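Local structure of protein FucU (Bifidobacterium longum subsp. infantis, 3MVK) at residues K15-M20 against T61-D66; F33-I38 against V125-E130; E54-I59 against L137-G142; V91-I96 against D105-L110. The protein probably interconverts the alpha and beta anomers of L-fucose and the pyranose and furanose forms of beta-D-ribose, as a sugar mutarotase of the RbsD/FucU family. One frame throughout, in Å; residues are numbered along the deposited sequence.

How the contacts relate
Contacts 2, 3 and 4 all reach the same mixed six-stranded sheet, while contact 1 joins the end of helix 11-19 to the loop that leaves helix 52-60. Contact 3 is the central one: its centre lies about 8 Å from that of contact 1, 10 Å from contact 4 and 14 Å from contact 2, and it touches all three. Contacts 2 and 4 sit on opposite sides of the chain's centre, their centres about 19 Å apart. The first segments of contacts 1, 2 and 3 come before any is closed; contact 4, local in sequence, forms between residues 66 and 125. Early and late parts of the chain are thus interleaved in one compact core.

Contact 1 of 4, residues K15-M20 against T61-D66; sequences KVLCEM and TVFPLD
Phe-63 meets Leu-17 on the last turn of helix 11-19 and Met-20 just after its end, in an apolar cluster that includes a Met-aromatic contact. The fold here brings the loop after helix 52-60 against the C-terminal end of the first helix. Followed outward from CB, the phenyl group begins with CG anti to the backbone N (chi1 -176°), a torsion that carries the ring from the loop toward the helix. CD1 then meets Leu-17 CD2 at 3.7 Å, the two side chains crossing at about a right angle. One atom further, CE1 lies 3.6 Å from Met-20 CE, and CZ is 3.9 Å from the same methyl, which sits at the ring edge and in its plane. The selenium of Met-20, a selenomethionine, is also at the edge, with SE 5.4 Å from the centroid of the Phe-63 ring. The unbranched, flexible chain of a methionine suits this place: bent at its last torsion (chi3 68°), it turns the terminal methyl to the ring. The other branch of Leu-17, CD1, touches Val-62 CG2 at 3.7 Å. Strand 25-29 adds Leu-26 to the cluster. The polar backbone is linked too: a water donates to Leu-17 O at 3.1 Å and to Val-62 O at 2.7 Å, and Leu-17 O also receives a hydrogen bond from Lys-141 NZ.

Contact 2 of 4, residues F33-I38 against V125-E130; sequences FPAESI and VIASGE
The methyl group of Ala-35 makes every close side-chain contact between the two segments: its CB lies 3.8 Å from Ala-127 CB and 3.9 Å from Val-125 CG1. Small residues suit this place, since the alpha carbons of Ala-35 and Ala-127 are only 5.8 Å apart, and two methyls fill the gap. Val-125 reaches the helix with CG1 anti to its own backbone N (chi1 178°), which also leaves that methyl 4.0 Å from Ala-35 O. What presents Ala-35 is the turn before it. Pro-34 is the centre of an inverse gamma turn, closed by a weak bond from Ala-35 N to Phe-33 O, and it takes the N-cap position of the one-turn helix 35-38, whose first residue rests on an inner strand of the mixed sheet. That strand, 124-128, runs parallel to both its neighbours, 43-47 and 25-29. Ile-126 points away from helix 35-38 and packs on helix 52-60. Beyond Ala-127 the chain bends in an ST turn, in which Ser-128 OG accepts from Glu-130 N at 3.0 Å and donates to Ala-29 O. On the outer side of the helix, Ser-37 OG is hydrogen-bonded to Asp-24 OD1 of a neighbouring subunit.

Contact 3 of 4, residues E54-I59 against L137-G142; sequences EILKAI and LILQKG
Leu-56 packs against both Leu-137 and Leu-139, two residues apart on the strand and therefore pointing to the same face. This is the tight part of the contact. Leu-56 CD1 lies 3.7 Å from Leu-139 CD1, while its CD2 lies 3.9 Å from Leu-137 CD2; CD1 touches both leucines and CD2 adds to the contact with Leu-137. The Leu-137 side chain crosses that of Leu-56 at about a right angle, and its CD2 is equally near Leu-56 CD1. With CG anti to the backbone N (chi1 -179°), Leu-56 sends its branched end to the strand. Long aliphatic side chains suit a gap in which the axes of helix 54-59 and strand 137-140 are 11.5 Å apart. The two run in nearly the same direction, at 5°, in the layered alpha/beta arrangement of this fold: helix 52-60 lies over the middle of the mixed sheet, where strand 137-140 is antiparallel to 25-29 and 73-76. Packing is looser one turn on, where Ile-59 only brings CG2 to 4.0 Å from Leu-139 CD1, and also touches Ile-28 of strand 25-29. The outer side of the helix is polar. Glu-54 and Lys-57 are exposed there, their charged ends suited to a helix side facing solvent; Glu-54 OE1 accepts from the backbone N of Gly-51, just before the helix begins, and Lys-57 NZ has a long, weak ion pair with Glu-98 OE1.

Contact 4 of 4, residues V91-I96 against D105-L110; sequences VYAGLI and DAIGSL
The beta-alpha-beta unit made of strand 73-76, helix 88-97 and strand 107-110 is closed here by Ile-107 and Ile-96, with Ala-93, Tyr-92 and Ala-106 round them. Helix segment 91-96 passes over strand 107-110 with axes 10.9 Å apart and N-to-C directions 142° from each other, roughly antiparallel, as is usual for the helix of a beta-alpha-beta crossover. Ile-107, at the start of the strand, does most of the touching. Its CG1 lies 3.7 Å from Ile-96 CD1, and its own CD1 is as close to that methyl. The extended chi2 (176°) carries Ile-107 CD1 on to the helix backbone, 3.8 Å from Ala-93 CA and 4.3 Å from Tyr-92 C. Ala-93 suits this position, since a single methyl lets the isoleucine reach the main chain; its CB stands 4.1 Å from Ile-107 CD1. Ile-107 itself is beta-branched, a shape at home in a strand. Its neighbour Ala-106, in the 3-10 turn leading to the strand, brings CB to 4.2 Å from Ile-96 CG2, a lighter touch. Beside Ile-107, on the neighbouring parallel strand 73-76, Leu-75 packs on it and Ala-73 on Ile-96. Strand 107-110 is the outermost strand of the sheet within this chain. Tyr-92 meets Ile-107 through CB, whereas its ring leads away and its OH is hydrogen-bonded to Ala-135 O.

Contact 1 of 4, residues K15-M20 against T61-D66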
loop_
_atom_site.group_PDB
_atom_site.type_symbol
_atom_site.label_atom_id
_atom_site.label_comp_id
_atom_site.label_asym_id
_atom_site.label_seq_id
_atom_site.Cartn_x
_atom_site.Cartn_y
_atom_site.Cartn_z
ATOM N N LYS G 15 -10.951 8.094 17.997
ATOM C CA LYS G 15 -11.416 8.273 16.615
ATOM C C LYS G 15 -12.531 7.276 16.269
ATOM O O LYS G 15 -13.574 7.648 15.714
ATOM C CB LYS G 15 -10.264 8.128 15.626
ATOM C CG LYS G 15 -10.716 8.276 14.182
ATOM C CD LYS G 15 -9.509 8.356 13.234
ATOM C CE LYS G 15 -9.923 8.643 11.788
ATOM N NZ LYS G 15 -10.536 7.472 11.090
ATOM N N VAL G 16 -12.297 6.014 16.616
ATOM C CA VAL G 16 -13.280 4.945 16.361
ATOM C C VAL G 16 -14.611 5.263 17.053
ATOM O O VAL G 16 -15.659 5.181 16.421
ATOM C CB VAL G 16 -12.735 3.570 16.822
ATOM C CG1 VAL G 16 -13.868 2.547 16.974
ATOM C CG2 VAL G 16 -11.689 3.069 15.839
ATOM N N LEU G 17 -14.559 5.622 18.335
ATOM C CA LEU G 17 -15.777 5.871 19.115
ATOM C C LEU G 17 -16.571 7.037 18.529
ATOM O O LEU G 17 -17.813 6.998 18.484
ATOM C CB LEU G 17 -15.442 6.132 20.591
ATOM C CG LEU G 17 -14.843 4.911 21.309
ATOM C CD1 LEU G 17 -14.280 5.315 22.667
ATOM C CD2 LEU G 17 -15.896 3.779 21.473
ATOM N N CYS G 18 -15.848 8.038 18.041
ATOM C CA CYS G 18 -16.494 9.212 17.456
ATOM C C CYS G 18 -17.120 8.914 16.101
ATOM O O CYS G 18 -18.215 9.409 15.785
ATOM C CB CYS G 18 -15.505 10.364 17.359
ATOM S SG CYS G 18 -15.127 11.030 18.977
ATOM N N GLU G 19 -16.448 8.116 15.291
ATOM C CA GLU G 19 -16.985 7.886 13.967
ATOM C C GLU G 19 -18.031 6.774 13.879
ATOM O O GLU G 19 -18.721 6.660 12.860
ATOM C CB GLU G 19 -15.861 7.695 12.961
ATOM C CG GLU G 19 -15.203 6.352 13.071
ATOM C CD GLU G 19 -13.783 6.297 12.473
ATOM O OE1 GLU G 19 -13.250 7.261 11.887
ATOM O OE2 GLU G 19 -13.181 5.235 12.598
HETATM N N MSE G 20 -18.164 5.966 14.932
HETATM C CA MSE G 20 -19.315 5.063 15.001
HETATM C C MSE G 20 -20.606 5.853 15.097
HETATM O O MSE G 20 -20.648 6.938 15.702
HETATM C CB MSE G 20 -19.163 4.128 16.214
HETATM C CG MSE G 20 -18.076 3.126 15.976
HETATM SE SE MSE G 20 -17.677 2.013 17.556
HETATM C CE MSE G 20 -19.350 0.934 17.684
ATOM N N THR G 61 -18.407 6.351 29.392
ATOM C CA THR G 61 -18.350 7.805 29.579
ATOM C C THR G 61 -18.519 8.578 28.259
ATOM O O THR G 61 -18.921 9.748 28.264
ATOM C CB THR G 61 -17.075 8.260 30.308
ATOM O OG1 THR G 61 -15.961 8.133 29.426
ATOM C CG2 THR G 61 -16.838 7.448 31.568
ATOM N N VAL G 62 -18.229 7.935 27.128
ATOM C CA VAL G 62 -18.314 8.615 25.836
ATOM C C VAL G 62 -19.246 7.970 24.804
ATOM O O VAL G 62 -19.449 8.511 23.715
ATOM C CB VAL G 62 -16.910 8.836 25.215
ATOM C CG1 VAL G 62 -16.086 9.763 26.089
ATOM C CG2 VAL G 62 -16.192 7.512 24.988
ATOM N N PHE G 63 -19.848 6.842 25.161
ATOM C CA PHE G 63 -20.523 5.981 24.194
ATOM C C PHE G 63 -21.917 5.687 24.718
ATOM O O PHE G 63 -22.073 4.945 25.701
ATOM C CB PHE G 63 -19.714 4.687 24.062
ATOM C CG PHE G 63 -20.216 3.697 23.028
ATOM C CD1 PHE G 63 -19.615 3.630 21.765
ATOM C CD2 PHE G 63 -21.187 2.762 23.348
ATOM C CE1 PHE G 63 -20.021 2.668 20.806
ATOM C CE2 PHE G 63 -21.610 1.802 22.408
ATOM C CZ PHE G 63 -21.021 1.749 21.134
ATOM N N PRO G 64 -22.936 6.283 24.088
ATOM C CA PRO G 64 -24.311 6.006 24.489
ATOM C C PRO G 64 -24.768 4.623 24.029
ATOM O O PRO G 64 -24.521 4.215 22.878
ATOM C CB PRO G 64 -25.117 7.117 23.779
ATOM C CG PRO G 64 -24.330 7.402 22.558
ATOM C CD PRO G 64 -22.864 7.164 22.902
ATOM N N LEU G 65 -25.409 3.890 24.935
ATOM C CA LEU G 65 -25.956 2.587 24.573
ATOM C C LEU G 65 -27.298 2.758 23.897
ATOM O O LEU G 65 -28.138 3.534 24.376
ATOM C CB LEU G 65 -26.131 1.712 25.814
ATOM C CG LEU G 65 -24.850 1.157 26.434
ATOM C CD1 LEU G 65 -25.193 0.446 27.729
ATOM C CD2 LEU G 65 -24.141 0.214 25.449
ATOM N N ASP G 66 -27.512 1.983 22.838
ATOM C CA ASP G 66 -28.707 2.064 22.001
ATOM C C ASP G 66 -30.009 1.798 22.758
ATOM O O ASP G 66 -30.171 0.730 23.371
ATOM C CB ASP G 66 -28.589 1.107 20.822
ATOM C CG ASP G 66 -29.508 1.473 19.657
ATOM O OD1 ASP G 66 -30.292 2.461 19.758
ATOM O OD2 ASP G 66 -29.446 0.751 18.640
HETATM O O HOH W 1 -19.199 7.548 21.162
#

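Contact 2 of 4, residues F33-I38 against V125-E130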
loop_
_atom_site.group_PDB
_atom_site.type_symbol
_atom_site.label_atom_id
_atom_site.label_comp_id
_atom_site.label_asym_id
_atom_site.label_seq_id
_atom_site.Cartn_x
_atom_site.Cartn_y
_atom_site.Cartn_z
ATOM N N PHE G 33 -10.138 -14.372 23.912
ATOM C CA PHE G 33 -10.892 -14.252 22.680
ATOM C C PHE G 33 -9.943 -14.166 21.491
ATOM O O PHE G 33 -8.880 -13.562 21.577
ATOM C CB PHE G 33 -11.721 -12.976 22.758
ATOM C CG PHE G 33 -12.785 -12.848 21.706
ATOM C CD1 PHE G 33 -14.001 -13.503 21.855
ATOM C CD2 PHE G 33 -12.587 -12.020 20.582
ATOM C CE1 PHE G 33 -15.035 -13.351 20.906
ATOM C CE2 PHE G 33 -13.614 -11.862 19.629
ATOM C CZ PHE G 33 -14.821 -12.519 19.797
ATOM N N PRO G 34 -10.347 -14.752 20.359
ATOM C CA PRO G 34 -9.555 -14.660 19.124
ATOM C C PRO G 34 -9.779 -13.297 18.457
ATOM O O PRO G 34 -10.444 -13.201 17.423
ATOM C CB PRO G 34 -10.097 -15.823 18.279
ATOM C CG PRO G 34 -11.493 -16.037 18.776
ATOM C CD PRO G 34 -11.487 -15.686 20.240
ATOM N N ALA G 35 -9.195 -12.241 19.049
ATOM C CA ALA G 35 -9.575 -10.871 18.666
ATOM C C ALA G 35 -9.102 -10.534 17.245
ATOM O O ALA G 35 -9.817 -9.865 16.478
ATOM C CB ALA G 35 -9.006 -9.870 19.651
ATOM N N GLU G 36 -7.899 -10.987 16.900
ATOM C CA GLU G 36 -7.289 -10.644 15.612
ATOM C C GLU G 36 -7.970 -11.371 14.460
ATOM O O GLU G 36 -8.176 -10.791 13.390
ATOM C CB GLU G 36 -5.781 -10.890 15.608
ATOM C CG GLU G 36 -4.980 -9.996 16.551
ATOM C CD GLU G 36 -4.892 -8.533 16.105
ATOM O OE1 GLU G 36 -5.279 -8.209 14.955
ATOM O OE2 GLU G 36 -4.460 -7.686 16.931
ATOM N N SER G 37 -8.320 -12.640 14.661
ATOM C CA SER G 37 -8.989 -13.376 13.587
ATOM C C SER G 37 -10.455 -12.943 13.410
ATOM O O SER G 37 -10.924 -12.674 12.280
ATOM C CB SER G 37 -8.856 -14.890 13.816
ATOM O OG SER G 37 -9.490 -15.310 15.015
ATOM N N ILE G 38 -11.185 -12.865 14.518
ATOM C CA ILE G 38 -12.556 -12.383 14.483
ATOM C C ILE G 38 -12.594 -10.972 13.909
ATOM O O ILE G 38 -13.494 -10.640 13.152
ATOM C CB ILE G 38 -13.194 -12.401 15.898
ATOM C CG1 ILE G 38 -13.414 -13.842 16.371
ATOM C CG2 ILE G 38 -14.554 -11.619 15.912
ATOM C CD1 ILE G 38 -14.426 -14.655 15.525
ATOM N N VAL G 125 -12.950 -4.232 17.339
ATOM C CA VAL G 125 -12.751 -5.234 18.415
ATOM C C VAL G 125 -11.619 -4.696 19.282
ATOM O O VAL G 125 -10.536 -4.371 18.791
ATOM C CB VAL G 125 -12.364 -6.619 17.833
ATOM C CG1 VAL G 125 -12.104 -7.634 18.957
ATOM C CG2 VAL G 125 -13.453 -7.128 16.897
ATOM N N ILE G 126 -11.895 -4.551 20.567
ATOM C CA ILE G 126 -10.903 -4.097 21.536
ATOM C C ILE G 126 -10.346 -5.320 22.244
ATOM O O ILE G 126 -11.083 -6.005 22.950
ATOM C CB ILE G 126 -11.559 -3.180 22.566
ATOM C CG1 ILE G 126 -12.128 -1.936 21.880
ATOM C CG2 ILE G 126 -10.564 -2.784 23.676
ATOM C CD1 ILE G 126 -13.100 -1.167 22.785
ATOM N N ALA G 127 -9.049 -5.575 22.065
ATOM C CA ALA G 127 -8.428 -6.793 22.620
ATOM C C ALA G 127 -7.943 -6.495 24.035
ATOM O O ALA G 127 -6.841 -5.957 24.214
ATOM C CB ALA G 127 -7.272 -7.249 21.734
ATOM N N SER G 128 -8.768 -6.812 25.028
ATOM C CA SER G 128 -8.364 -6.568 26.426
ATOM C C SER G 128 -7.454 -7.666 26.913
ATOM O O SER G 128 -7.183 -8.649 26.209
ATOM C CB SER G 128 -9.568 -6.482 27.381
ATOM O OG SER G 128 -10.057 -7.769 27.741
ATOM N N GLY G 129 -6.975 -7.484 28.139
ATOM C CA GLY G 129 -6.247 -8.547 28.819
ATOM C C GLY G 129 -7.048 -9.243 29.894
ATOM O O GLY G 129 -6.464 -9.907 30.745
ATOM N N GLU G 130 -8.372 -9.109 29.837
ATOM C CA GLU G 130 -9.258 -9.651 30.860
ATOM C C GLU G 130 -9.048 -11.156 31.037
ATOM O O GLU G 130 -9.219 -11.933 30.093
ATOM C CB GLU G 130 -10.725 -9.331 30.534
ATOM C CG GLU G 130 -11.715 -9.905 31.577
ATOM C CD GLU G 130 -11.371 -9.463 32.994
ATOM O OE1 GLU G 130 -11.234 -8.233 33.215
ATOM O OE2 GLU G 130 -11.216 -10.345 33.876
#

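Contact 3 of 4, residues E54-I59 against L137-G142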
loop_
_atom_site.group_PDB
_atom_site.type_symbol
_atom_site.label_atom_id
_atom_site.label_comp_id
_atom_site.label_asym_id
_atom_site.label_seq_id
_atom_site.Cartn_x
_atom_site.Cartn_y
_atom_site.Cartn_z
ATOM N N GLU G 54 -12.655 -2.040 33.509
ATOM C CA GLU G 54 -12.088 -0.704 33.362
ATOM C C GLU G 54 -12.280 -0.174 31.948
ATOM O O GLU G 54 -12.536 1.026 31.760
ATOM C CB GLU G 54 -10.633 -0.612 33.811
ATOM C CG GLU G 54 -9.693 -1.518 33.114
ATOM C CD GLU G 54 -8.303 -1.513 33.760
ATOM O OE1 GLU G 54 -7.741 -2.616 33.982
ATOM O OE2 GLU G 54 -7.799 -0.409 34.080
ATOM N N ILE G 55 -12.204 -1.071 30.960
ATOM C CA ILE G 55 -12.499 -0.677 29.584
ATOM C C ILE G 55 -13.963 -0.264 29.422
ATOM O O ILE G 55 -14.255 0.776 28.835
ATOM C CB ILE G 55 -12.122 -1.778 28.581
ATOM C CG1 ILE G 55 -10.608 -1.951 28.574
ATOM C CG2 ILE G 55 -12.600 -1.416 27.168
ATOM C CD1 ILE G 55 -10.141 -3.147 27.821
ATOM N N LEU G 56 -14.885 -1.076 29.931
ATOM C CA LEU G 56 -16.303 -0.727 29.816
ATOM C C LEU G 56 -16.582 0.595 30.490
ATOM O O LEU G 56 -17.296 1.435 29.942
ATOM C CB LEU G 56 -17.179 -1.815 30.436
ATOM C CG LEU G 56 -18.680 -1.560 30.347
ATOM C CD1 LEU G 56 -19.207 -1.444 28.881
ATOM C CD2 LEU G 56 -19.428 -2.674 31.094
ATOM N N LYS G 57 -16.035 0.779 31.683
ATOM C CA LYS G 57 -16.288 2.010 32.430
ATOM C C LYS G 57 -15.837 3.234 31.621
ATOM O O LYS G 57 -16.551 4.242 31.564
ATOM C CB LYS G 57 -15.578 1.982 33.776
ATOM C CG LYS G 57 -15.868 3.188 34.661
ATOM C CD LYS G 57 -14.917 3.167 35.872
ATOM C CE LYS G 57 -15.063 4.429 36.696
ATOM N NZ LYS G 57 -16.398 4.487 37.357
ATOM N N ALA G 58 -14.670 3.141 30.986
ATOM C CA ALA G 58 -14.142 4.225 30.191
ATOM C C ALA G 58 -15.007 4.491 28.953
ATOM O O ALA G 58 -15.333 5.643 28.640
ATOM C CB ALA G 58 -12.686 3.933 29.809
ATOM N N ILE G 59 -15.385 3.424 28.259
ATOM C CA ILE G 59 -16.175 3.540 27.029
ATOM C C ILE G 59 -17.530 4.197 27.307
ATOM O O ILE G 59 -17.952 5.070 26.569
ATOM C CB ILE G 59 -16.361 2.179 26.336
ATOM C CG1 ILE G 59 -15.046 1.766 25.678
ATOM C CG2 ILE G 59 -17.500 2.240 25.283
ATOM C CD1 ILE G 59 -15.055 0.337 25.173
ATOM N N LEU G 137 -17.896 -8.702 25.556
ATOM C CA LEU G 137 -19.113 -7.904 25.579
ATOM C C LEU G 137 -19.242 -7.117 24.297
ATOM O O LEU G 137 -18.343 -6.342 23.955
ATOM C CB LEU G 137 -19.116 -6.975 26.803
ATOM C CG LEU G 137 -20.407 -6.230 27.165
ATOM C CD1 LEU G 137 -21.490 -7.176 27.682
ATOM C CD2 LEU G 137 -20.115 -5.144 28.198
ATOM N N ILE G 138 -20.344 -7.350 23.581
ATOM C CA ILE G 138 -20.693 -6.529 22.394
ATOM C C ILE G 138 -21.538 -5.349 22.839
ATOM O O ILE G 138 -22.492 -5.536 23.597
ATOM C CB ILE G 138 -21.463 -7.332 21.325
ATOM C CG1 ILE G 138 -20.743 -8.666 21.024
ATOM C CG2 ILE G 138 -21.634 -6.481 20.031
ATOM C CD1 ILE G 138 -21.424 -9.565 19.934
ATOM N N LEU G 139 -21.195 -4.140 22.378
ATOM C CA LEU G 139 -21.949 -2.926 22.712
ATOM C C LEU G 139 -22.465 -2.303 21.427
ATOM O O LEU G 139 -21.706 -2.217 20.455
ATOM C CB LEU G 139 -21.053 -1.904 23.393
ATOM C CG LEU G 139 -20.457 -2.289 24.750
ATOM C CD1 LEU G 139 -19.672 -1.103 25.271
ATOM C CD2 LEU G 139 -21.591 -2.644 25.718
ATOM N N GLN G 140 -23.737 -1.905 21.410
ATOM C CA GLN G 140 -24.327 -1.249 20.239
ATOM C C GLN G 140 -24.580 0.224 20.532
ATOM O O GLN G 140 -25.202 0.574 21.543
ATOM C CB GLN G 140 -25.653 -1.910 19.852
ATOM C CG GLN G 140 -26.233 -1.353 18.555
ATOM C CD GLN G 140 -27.330 -2.237 18.020
ATOM O OE1 GLN G 140 -27.097 -3.407 17.696
ATOM N NE2 GLN G 140 -28.541 -1.687 17.912
ATOM N N LYS G 141 -24.137 1.092 19.625
ATOM C CA LYS G 141 -24.187 2.524 19.884
ATOM C C LYS G 141 -25.565 3.109 19.634
ATOM O O LYS G 141 -26.235 2.765 18.664
ATOM C CB LYS G 141 -23.152 3.269 19.040
ATOM C CG LYS G 141 -22.992 4.747 19.456
ATOM C CD LYS G 141 -21.828 5.380 18.679
ATOM C CE LYS G 141 -21.597 6.806 19.118
ATOM N NZ LYS G 141 -20.492 7.519 18.395
ATOM N N GLY G 142 -25.960 3.997 20.532
ATOM C CA GLY G 142 -27.202 4.700 20.404
ATOM C C GLY G 142 -27.061 6.047 19.732
ATOM O O GLY G 142 -26.104 6.288 18.984
#

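Contact 4 of 4, residues V91-I96 against D105-L110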
loop_
_atom_site.group_PDB
_atom_site.type_symbol
_atom_site.label_atom_id
_atom_site.label_comp_id
_atom_site.label_asym_id
_atom_site.label_seq_id
_atom_site.Cartn_x
_atom_site.Cartn_y
_atom_site.Cartn_z
ATOM N N VAL G 91 -20.585 -7.207 37.348
ATOM C CA VAL G 91 -19.786 -5.982 37.268
ATOM C C VAL G 91 -20.244 -5.161 36.053
ATOM O O VAL G 91 -20.515 -3.955 36.155
ATOM C CB VAL G 91 -18.289 -6.288 37.178
ATOM C CG1 VAL G 91 -17.475 -5.022 36.888
ATOM C CG2 VAL G 91 -17.807 -6.963 38.470
ATOM N N TYR G 92 -20.369 -5.832 34.908
ATOM C CA TYR G 92 -20.813 -5.146 33.696
ATOM C C TYR G 92 -22.200 -4.525 33.880
ATOM O O TYR G 92 -22.441 -3.391 33.468
ATOM C CB TYR G 92 -20.848 -6.114 32.509
ATOM C CG TYR G 92 -19.491 -6.519 31.964
ATOM C CD1 TYR G 92 -18.335 -5.752 32.217
ATOM C CD2 TYR G 92 -19.370 -7.647 31.144
ATOM C CE1 TYR G 92 -17.094 -6.118 31.676
ATOM C CE2 TYR G 92 -18.143 -8.010 30.605
ATOM C CZ TYR G 92 -17.011 -7.246 30.878
ATOM O OH TYR G 92 -15.802 -7.610 30.321
ATOM N N ALA G 93 -23.107 -5.270 34.508
ATOM C CA ALA G 93 -24.453 -4.751 34.790
ATOM C C ALA G 93 -24.425 -3.466 35.626
ATOM O O ALA G 93 -25.170 -2.534 35.337
ATOM C CB ALA G 93 -25.314 -5.828 35.464
ATOM N N GLY G 94 -23.572 -3.440 36.652
ATOM C CA GLY G 94 -23.400 -2.296 37.545
ATOM C C GLY G 94 -22.872 -1.105 36.778
ATOM O O GLY G 94 -23.347 0.015 36.957
ATOM N N LEU G 95 -21.898 -1.351 35.904
ATOM C CA LEU G 95 -21.311 -0.252 35.134
ATOM C C LEU G 95 -22.308 0.331 34.142
ATOM O O LEU G 95 -22.356 1.557 33.944
ATOM C CB LEU G 95 -20.014 -0.700 34.432
ATOM C CG LEU G 95 -18.841 -1.024 35.376
ATOM C CD1 LEU G 95 -17.707 -1.740 34.645
ATOM C CD2 LEU G 95 -18.292 0.179 36.116
ATOM N N ILE G 96 -23.102 -0.533 33.524
ATOM C CA ILE G 96 -24.156 -0.085 32.618
ATOM C C ILE G 96 -25.211 0.701 33.388
ATOM O O ILE G 96 -25.666 1.747 32.932
ATOM C CB ILE G 96 -24.772 -1.265 31.849
ATOM C CG1 ILE G 96 -23.734 -1.806 30.850
ATOM C CG2 ILE G 96 -26.118 -0.867 31.194
ATOM C CD1 ILE G 96 -24.114 -3.108 30.161
ATOM N N ASP G 105 -30.889 -5.495 32.642
ATOM C CA ASP G 105 -31.918 -5.781 31.630
ATOM C C ASP G 105 -31.492 -5.348 30.215
ATOM O O ASP G 105 -32.091 -5.761 29.218
ATOM C CB ASP G 105 -33.258 -5.145 32.023
ATOM C CG ASP G 105 -33.811 -5.724 33.322
ATOM O OD1 ASP G 105 -33.684 -6.944 33.512
ATOM O OD2 ASP G 105 -34.349 -4.968 34.156
ATOM N N ALA G 106 -30.431 -4.554 30.141
ATOM C CA ALA G 106 -29.902 -4.102 28.850
ATOM C C ALA G 106 -28.930 -5.127 28.262
ATOM O O ALA G 106 -28.407 -4.925 27.157
ATOM C CB ALA G 106 -29.216 -2.757 28.999
ATOM N N ILE G 107 -28.696 -6.223 28.989
ATOM C CA ILE G 107 -27.701 -7.211 28.574
ATOM C C ILE G 107 -28.361 -8.508 28.111
ATOM O O ILE G 107 -29.063 -9.167 28.880
ATOM C CB ILE G 107 -26.681 -7.515 29.712
ATOM C CG1 ILE G 107 -26.088 -6.215 30.275
ATOM C CG2 ILE G 107 -25.583 -8.443 29.193
ATOM C CD1 ILE G 107 -25.151 -6.401 31.451
ATOM N N GLY G 108 -28.152 -8.850 26.841
ATOM C CA GLY G 108 -28.595 -10.116 26.281
ATOM C C GLY G 108 -27.431 -11.071 26.165
ATOM O O GLY G 108 -26.350 -10.814 26.694
ATOM N N SER G 109 -27.647 -12.182 25.469
ATOM C CA SER G 109 -26.595 -13.181 25.301
ATOM C C SER G 109 -26.739 -13.948 23.998
ATOM O O SER G 109 -27.822 -13.990 23.402
ATOM C CB SER G 109 -26.576 -14.146 26.499
ATOM O OG SER G 109 -27.730 -14.986 26.500
ATOM N N LEU G 110 -25.635 -14.559 23.571
ATOM C CA LEU G 110 -25.586 -15.406 22.392
ATOM C C LEU G 110 -24.762 -16.626 22.687
ATOM O O LEU G 110 -23.693 -16.536 23.290
ATOM C CB LEU G 110 -24.953 -14.687 21.185
ATOM C CG LEU G 110 -25.770 -13.609 20.456
ATOM C CD1 LEU G 110 -24.875 -12.853 19.463
ATOM C CD2 LEU G 110 -26.981 -14.180 19.731
#